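Local coordinates for protein putative aspartyl-tRNA synthetase (Leishmania major, PDB 6OD8) that probably joins L-aspartate to its cognate tRNA at the expense of ATP, as a class II aminoacyl-tRNA synthetase, at residues L334-F339 against V362-P367. Sequence-based numbering, arbitrary orientation.
Sequences LFNYIF and VWKLTP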
loop_
_atom_site.group_PDB
_atom_site.type_symbol
_atom_site.label_atom_id
_atom_site.label_comp_id
_atom_site.label_asym_id
_atom_site.label_seq_id
_atom_site.Cartn_x
_atom_site.Cartn_y
_atom_site.Cartn_z
ATOM N N LEU A 334 -9.050 1.355 -15.048
ATOM C CA LEU A 334 -8.705 1.586 -13.644
ATOM C C LEU A 334 -9.340 2.874 -13.134
ATOM O O LEU A 334 -9.937 2.909 -12.050
ATOM C CB LEU A 334 -7.175 1.640 -13.492
ATOM C CG LEU A 334 -6.614 2.230 -12.209
ATOM C CD1 LEU A 334 -6.926 1.299 -11.046
ATOM C CD2 LEU A 334 -5.099 2.447 -12.307
ATOM N N PHE A 335 -9.214 3.954 -13.903
ATOM C CA PHE A 335 -9.815 5.206 -13.452
ATOM C C PHE A 335 -11.335 5.100 -13.438
ATOM O O PHE A 335 -11.977 5.623 -12.528
ATOM C CB PHE A 335 -9.341 6.384 -14.326
ATOM C CG PHE A 335 -8.060 7.042 -13.835
ATOM C CD1 PHE A 335 -8.093 7.978 -12.808
ATOM C CD2 PHE A 335 -6.841 6.726 -14.402
ATOM C CE1 PHE A 335 -6.923 8.575 -12.345
ATOM C CE2 PHE A 335 -5.666 7.325 -13.950
ATOM C CZ PHE A 335 -5.712 8.257 -12.933
ATOM N N ASN A 336 -11.928 4.439 -14.446
ATOM C CA ASN A 336 -13.374 4.251 -14.448
ATOM C C ASN A 336 -13.820 3.548 -13.175
ATOM O O ASN A 336 -14.765 3.979 -12.515
ATOM C CB ASN A 336 -13.802 3.445 -15.678
ATOM C CG ASN A 336 -15.305 3.346 -15.825
ATOM O OD1 ASN A 336 -16.017 4.346 -15.795
ATOM N ND2 ASN A 336 -15.794 2.136 -15.996
ATOM N N TYR A 337 -13.134 2.457 -12.823
ATOM C CA TYR A 337 -13.468 1.689 -11.628
ATOM C C TYR A 337 -13.423 2.565 -10.382
ATOM O O TYR A 337 -14.332 2.529 -9.543
ATOM C CB TYR A 337 -12.472 0.529 -11.516
ATOM C CG TYR A 337 -12.627 -0.417 -10.337
ATOM C CD1 TYR A 337 -13.304 -1.625 -10.481
ATOM C CD2 TYR A 337 -12.030 -0.139 -9.109
ATOM C CE1 TYR A 337 -13.417 -2.528 -9.410
ATOM C CE2 TYR A 337 -12.145 -1.031 -8.030
ATOM C CZ TYR A 337 -12.843 -2.222 -8.189
ATOM O OH TYR A 337 -12.956 -3.118 -7.127
ATOM N N ILE A 338 -12.349 3.344 -10.237
ATOM C CA ILE A 338 -12.177 4.193 -9.059
ATOM C C ILE A 338 -13.289 5.236 -8.988
ATOM O O ILE A 338 -13.954 5.392 -7.956
ATOM C CB ILE A 338 -10.777 4.837 -9.068
ATOM C CG1 ILE A 338 -9.708 3.757 -8.864
ATOM C CG2 ILE A 338 -10.643 5.941 -8.004
ATOM C CD1 ILE A 338 -8.266 4.241 -9.034
ATOM N N PHE A 339 -13.508 5.963 -10.083
ATOM C CA PHE A 339 -14.485 7.047 -10.092
ATOM C C PHE A 339 -15.886 6.527 -9.832
ATOM O O PHE A 339 -16.685 7.168 -9.134
ATOM C CB PHE A 339 -14.458 7.768 -11.458
ATOM C CG PHE A 339 -13.212 8.573 -11.710
ATOM C CD1 PHE A 339 -12.494 9.111 -10.660
ATOM C CD2 PHE A 339 -12.780 8.819 -13.022
ATOM C CE1 PHE A 339 -11.359 9.868 -10.895
ATOM C CE2 PHE A 339 -11.657 9.578 -13.271
ATOM C CZ PHE A 339 -10.930 10.102 -12.201
ATOM N N VAL A 362 -17.175 14.732 -14.176
ATOM C CA VAL A 362 -17.704 13.989 -15.316
ATOM C C VAL A 362 -16.504 13.397 -16.036
ATOM O O VAL A 362 -15.613 14.138 -16.462
ATOM C CB VAL A 362 -18.528 14.887 -16.244
ATOM C CG1 VAL A 362 -19.013 14.100 -17.463
ATOM C CG2 VAL A 362 -19.724 15.487 -15.483
ATOM N N TRP A 363 -16.446 12.064 -16.132
ATOM C CA TRP A 363 -15.324 11.423 -16.803
ATOM C C TRP A 363 -15.727 10.678 -18.074
ATOM O O TRP A 363 -14.846 10.207 -18.790
ATOM C CB TRP A 363 -14.575 10.474 -15.834
ATOM C CG TRP A 363 -15.304 9.227 -15.384
ATOM C CD1 TRP A 363 -15.165 7.967 -15.885
ATOM C CD2 TRP A 363 -16.241 9.126 -14.305
ATOM N NE1 TRP A 363 -15.967 7.086 -15.191
ATOM C CE2 TRP A 363 -16.660 7.780 -14.237
ATOM C CE3 TRP A 363 -16.782 10.049 -13.404
ATOM C CZ2 TRP A 363 -17.577 7.331 -13.288
ATOM C CZ3 TRP A 363 -17.708 9.604 -12.471
ATOM C CH2 TRP A 363 -18.094 8.259 -12.422
ATOM N N LYS A 364 -17.022 10.570 -18.366
ATOM C CA LYS A 364 -17.537 9.879 -19.545
ATOM C C LYS A 364 -18.221 10.861 -20.481
ATOM O O LYS A 364 -18.985 11.729 -20.033
ATOM C CB LYS A 364 -18.568 8.803 -19.170
ATOM C CG LYS A 364 -18.090 7.715 -18.216
ATOM C CD LYS A 364 -19.118 6.586 -18.149
ATOM C CE LYS A 364 -18.719 5.534 -17.135
ATOM N NZ LYS A 364 -19.547 4.298 -17.279
ATOM N N LEU A 365 -18.003 10.689 -21.784
ATOM C CA LEU A 365 -18.915 11.293 -22.749
ATOM C C LEU A 365 -20.277 10.605 -22.673
ATOM O O LEU A 365 -20.373 9.410 -22.383
ATOM C CB LEU A 365 -18.358 11.165 -24.173
ATOM C CG LEU A 365 -17.484 12.282 -24.743
ATOM C CD1 LEU A 365 -16.212 12.384 -23.966
ATOM C CD2 LEU A 365 -17.187 12.045 -26.237
ATOM N N THR A 366 -21.338 11.358 -22.946
ATOM C CA THR A 366 -22.637 10.715 -23.106
ATOM C C THR A 366 -22.692 9.999 -24.455
ATOM O O THR A 366 -21.981 10.372 -25.391
ATOM C CB THR A 366 -23.783 11.726 -23.016
ATOM O OG1 THR A 366 -23.744 12.599 -24.147
ATOM C CG2 THR A 366 -23.698 12.544 -21.727
ATOM N N PRO A 367 -23.500 8.940 -24.573
ATOM C CA PRO A 367 -23.685 8.334 -25.904
ATOM C C PRO A 367 -24.137 9.350 -26.934
ATOM O O PRO A 367 -23.714 9.278 -28.095
ATOM C CB PRO A 367 -24.740 7.244 -25.653
ATOM C CG PRO A 367 -24.566 6.899 -24.179
ATOM C CD PRO A 367 -24.209 8.199 -23.508
HETATM O O HOH W 1 -18.313 1.335 -16.851
HETATM O O HOH W 2 -18.589 3.603 -14.408
#
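The indole of Trp363 packs against helix 325-342, with Phe339 over one of its faces and Asn336 at its edge. Phe339 CB sits directly above the middle of the six-membered ring, 3.4 Å from its centroid, a close CH-pi contact. The phenyl ring runs on obliquely past the five-membered ring, planes 54° apart, and its CD2 comes within 3.5 Å of Trp363 CG. At the pyrrole edge, NE1 of Trp363 gives a nearly straight hydrogen bond (174°) to OD1 of Asn336, 2.8 Å long, in the indole plane and on a lone pair of the amide oxygen. CG anti to the backbone N (chi1 -173°) carries the Asn336 amide out to this edge. The indole and phenyl side is tightly packed; on the Asn336 side water mediates much of the contact. The extended Lys364 chain brings CE to 3.2 Å from Asn336 OD1, but its NZ meets the amide through two waters, one accepting from ND2, the other donating to OD1. Both waters accept from NZ, which also hydrogen-bonds to the backbone O of Asp396, so three acceptors surround the ammonium group. The contact joins the loop between helices 346-353 and 367-373 to helix 325-342 of the class II catalytic domain, where Phe339 also touches Ile477 of strand 472-477 and Phe335 packs on strand 523-529.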